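Long-range contact in CBS domain protein/ACT domain protein (Thermotoga maritima, PDB 1VR9), which is of unknown function, although it combines a CBS domain pair with an ACT domain and is tentatively linked to magnesium binding and transport: residues A[54-59]-A[107-112]. Residues are numbered along the deposited sequence; the frame is centred on the assembly and turned at random.
Sequences GHFRGV and PVVDEE
F56 and P107 illustrate how an aromatic ring and a proline can join two strand segments with no backbone hydrogen bond between them. P107 lies over one face of the phenyl ring, its CB 4.0 Å from the centroid of F56 and 27° off the ring normal, a CH-pi contact. The neighbouring ring carbon P107 CG shifts toward the rim and reaches F56 CE1 at 3.4 Å, while V59 CG1 approaches P107 CG from farther along the strand at 4.3 Å. The root of the aromatic side chain is covered separately: V109 CG1 packs on F56 CB at 3.6 Å. The CA-CB bond of F56 points toward the 107-112 segment, hence V109; CG anti to the backbone N (chi1 169°) carries the ring to P107. On the opposite face, G58 N sits 3.3 Å above the plane of the F56 ring, near its rim, so the phenyl is held between its own strand and the proline. An alanine in place of F56 would probably keep some of the contact with V109 but leave P107 without its aromatic partner and open a gap between the strands. Farther out, CD2 of the H55 imidazole comes within 3.1 Å of E112 O. The turn bearing that carbonyl is shaped by D110, whose OD1 accepts from E112 N in an Asx turn and also from R114 N, while H55 N is held by D51 OD1. Backbone hydrogen bonds from G54 to L115 and F56 to M113 tie 54-59 to the chain just after the turn. The strand segments 56-59 and 107-109 run nearly antiparallel, with axes 9.0 Å apart, each from a different three-stranded sheet. Such face-to-face packing of sheets from tandem CBS domains is the hallmark of the CBS pair, or Bateman module.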
loop_
_atom_site.group_PDB
_atom_site.type_symbol
_atom_site.label_atom_id
_atom_site.label_comp_id
_atom_site.label_asym_id
_atom_site.label_seq_id
_atom_site.Cartn_x
_atom_site.Cartn_y
_atom_site.Cartn_z
ATOM N N GLY A 54 -8.955 -10.361 -4.478
ATOM C CA GLY A 54 -7.877 -10.124 -3.518
ATOM C C GLY A 54 -6.554 -9.746 -4.154
ATOM O O GLY A 54 -5.544 -9.618 -3.437
ATOM N N HIS A 55 -6.557 -9.533 -5.472
ATOM C CA HIS A 55 -5.351 -9.129 -6.199
ATOM C C HIS A 55 -5.048 -7.669 -5.953
ATOM O O HIS A 55 -5.941 -6.853 -5.778
ATOM C CB HIS A 55 -5.465 -9.306 -7.713
ATOM C CG HIS A 55 -5.601 -10.728 -8.161
ATOM N ND1 HIS A 55 -6.660 -11.177 -8.919
ATOM C CD2 HIS A 55 -4.788 -11.792 -7.981
ATOM C CE1 HIS A 55 -6.499 -12.463 -9.175
ATOM N NE2 HIS A 55 -5.372 -12.861 -8.609
ATOM N N PHE A 56 -3.771 -7.341 -5.987
ATOM C CA PHE A 56 -3.346 -5.950 -5.857
ATOM C C PHE A 56 -3.641 -5.128 -7.109
ATOM O O PHE A 56 -3.320 -5.562 -8.227
ATOM C CB PHE A 56 -1.859 -5.901 -5.545
ATOM C CG PHE A 56 -1.280 -4.533 -5.661
ATOM C CD1 PHE A 56 -1.614 -3.531 -4.751
ATOM C CD2 PHE A 56 -0.383 -4.243 -6.682
ATOM C CE1 PHE A 56 -1.080 -2.278 -4.869
ATOM C CE2 PHE A 56 0.160 -2.988 -6.786
ATOM C CZ PHE A 56 -0.181 -2.016 -5.904
ATOM N N ARG A 57 -4.256 -3.956 -6.925
ATOM C CA ARG A 57 -4.621 -3.051 -8.028
ATOM C C ARG A 57 -3.797 -1.782 -8.115
ATOM O O ARG A 57 -3.475 -1.323 -9.225
ATOM C CB ARG A 57 -6.106 -2.660 -7.947
ATOM C CG ARG A 57 -7.102 -3.740 -8.394
ATOM C CD ARG A 57 -7.379 -3.771 -9.895
ATOM N NE ARG A 57 -7.319 -2.450 -10.520
ATOM C CZ ARG A 57 -6.669 -2.167 -11.651
ATOM N NH1 ARG A 57 -6.030 -3.119 -12.329
ATOM N NH2 ARG A 57 -6.677 -0.922 -12.125
ATOM N N GLY A 58 -3.456 -1.217 -6.959
ATOM C CA GLY A 58 -2.676 0.026 -6.898
ATOM C C GLY A 58 -2.983 0.703 -5.582
ATOM O O GLY A 58 -3.410 0.069 -4.606
ATOM N N VAL A 59 -2.750 2.000 -5.546
ATOM C CA VAL A 59 -2.963 2.768 -4.345
ATOM C C VAL A 59 -3.799 3.989 -4.718
ATOM O O VAL A 59 -3.769 4.431 -5.870
ATOM C CB VAL A 59 -1.610 3.188 -3.700
ATOM C CG1 VAL A 59 -0.680 1.987 -3.527
ATOM C CG2 VAL A 59 -0.940 4.228 -4.513
ATOM N N PRO A 107 2.873 -2.164 -0.862
ATOM C CA PRO A 107 2.152 -3.417 -1.039
ATOM C C PRO A 107 3.065 -4.633 -1.206
ATOM O O PRO A 107 4.112 -4.534 -1.852
ATOM C CB PRO A 107 1.325 -3.162 -2.318
ATOM C CG PRO A 107 1.157 -1.736 -2.369
ATOM C CD PRO A 107 2.465 -1.177 -1.874
ATOM N N VAL A 108 2.674 -5.740 -0.580
ATOM C CA VAL A 108 3.354 -7.035 -0.687
ATOM C C VAL A 108 2.416 -8.048 -1.319
ATOM O O VAL A 108 1.265 -8.182 -0.910
ATOM C CB VAL A 108 3.827 -7.546 0.705
ATOM C CG1 VAL A 108 4.476 -8.913 0.601
ATOM C CG2 VAL A 108 4.776 -6.515 1.333
ATOM N N VAL A 109 2.916 -8.765 -2.309
ATOM C CA VAL A 109 2.076 -9.690 -3.069
ATOM C C VAL A 109 2.722 -11.075 -3.171
ATOM O O VAL A 109 3.927 -11.236 -2.939
ATOM C CB VAL A 109 1.752 -9.146 -4.494
ATOM C CG1 VAL A 109 1.029 -7.803 -4.431
ATOM C CG2 VAL A 109 3.006 -9.035 -5.317
ATOM N N ASP A 110 1.906 -12.072 -3.509
ATOM C CA ASP A 110 2.405 -13.420 -3.803
ATOM C C ASP A 110 2.618 -13.549 -5.306
ATOM O O ASP A 110 2.507 -12.572 -6.040
ATOM C CB ASP A 110 1.475 -14.514 -3.227
ATOM C CG ASP A 110 0.140 -14.622 -3.951
ATOM O OD1 ASP A 110 -0.030 -14.041 -5.042
ATOM O OD2 ASP A 110 -0.756 -15.336 -3.432
ATOM N N GLU A 111 2.918 -14.757 -5.766
ATOM C CA GLU A 111 3.250 -14.973 -7.174
ATOM C C GLU A 111 2.083 -14.817 -8.152
ATOM O O GLU A 111 2.308 -14.673 -9.356
ATOM C CB GLU A 111 3.893 -16.341 -7.345
ATOM C CG GLU A 111 5.232 -16.447 -6.654
ATOM C CD GLU A 111 5.911 -17.780 -6.884
ATOM O OE1 GLU A 111 5.442 -18.572 -7.736
ATOM O OE2 GLU A 111 6.931 -18.033 -6.205
ATOM N N GLU A 112 0.851 -14.860 -7.652
ATOM C CA GLU A 112 -0.323 -14.575 -8.476
ATOM C C GLU A 112 -0.831 -13.148 -8.314
ATOM O O GLU A 112 -1.955 -12.854 -8.685
ATOM C CB GLU A 112 -1.451 -15.568 -8.166
ATOM C CG GLU A 112 -1.187 -16.954 -8.679
ATOM C CD GLU A 112 -0.099 -17.662 -7.909
ATOM O OE1 GLU A 112 -0.143 -17.621 -6.660
ATOM O OE2 GLU A 112 0.793 -18.257 -8.548
#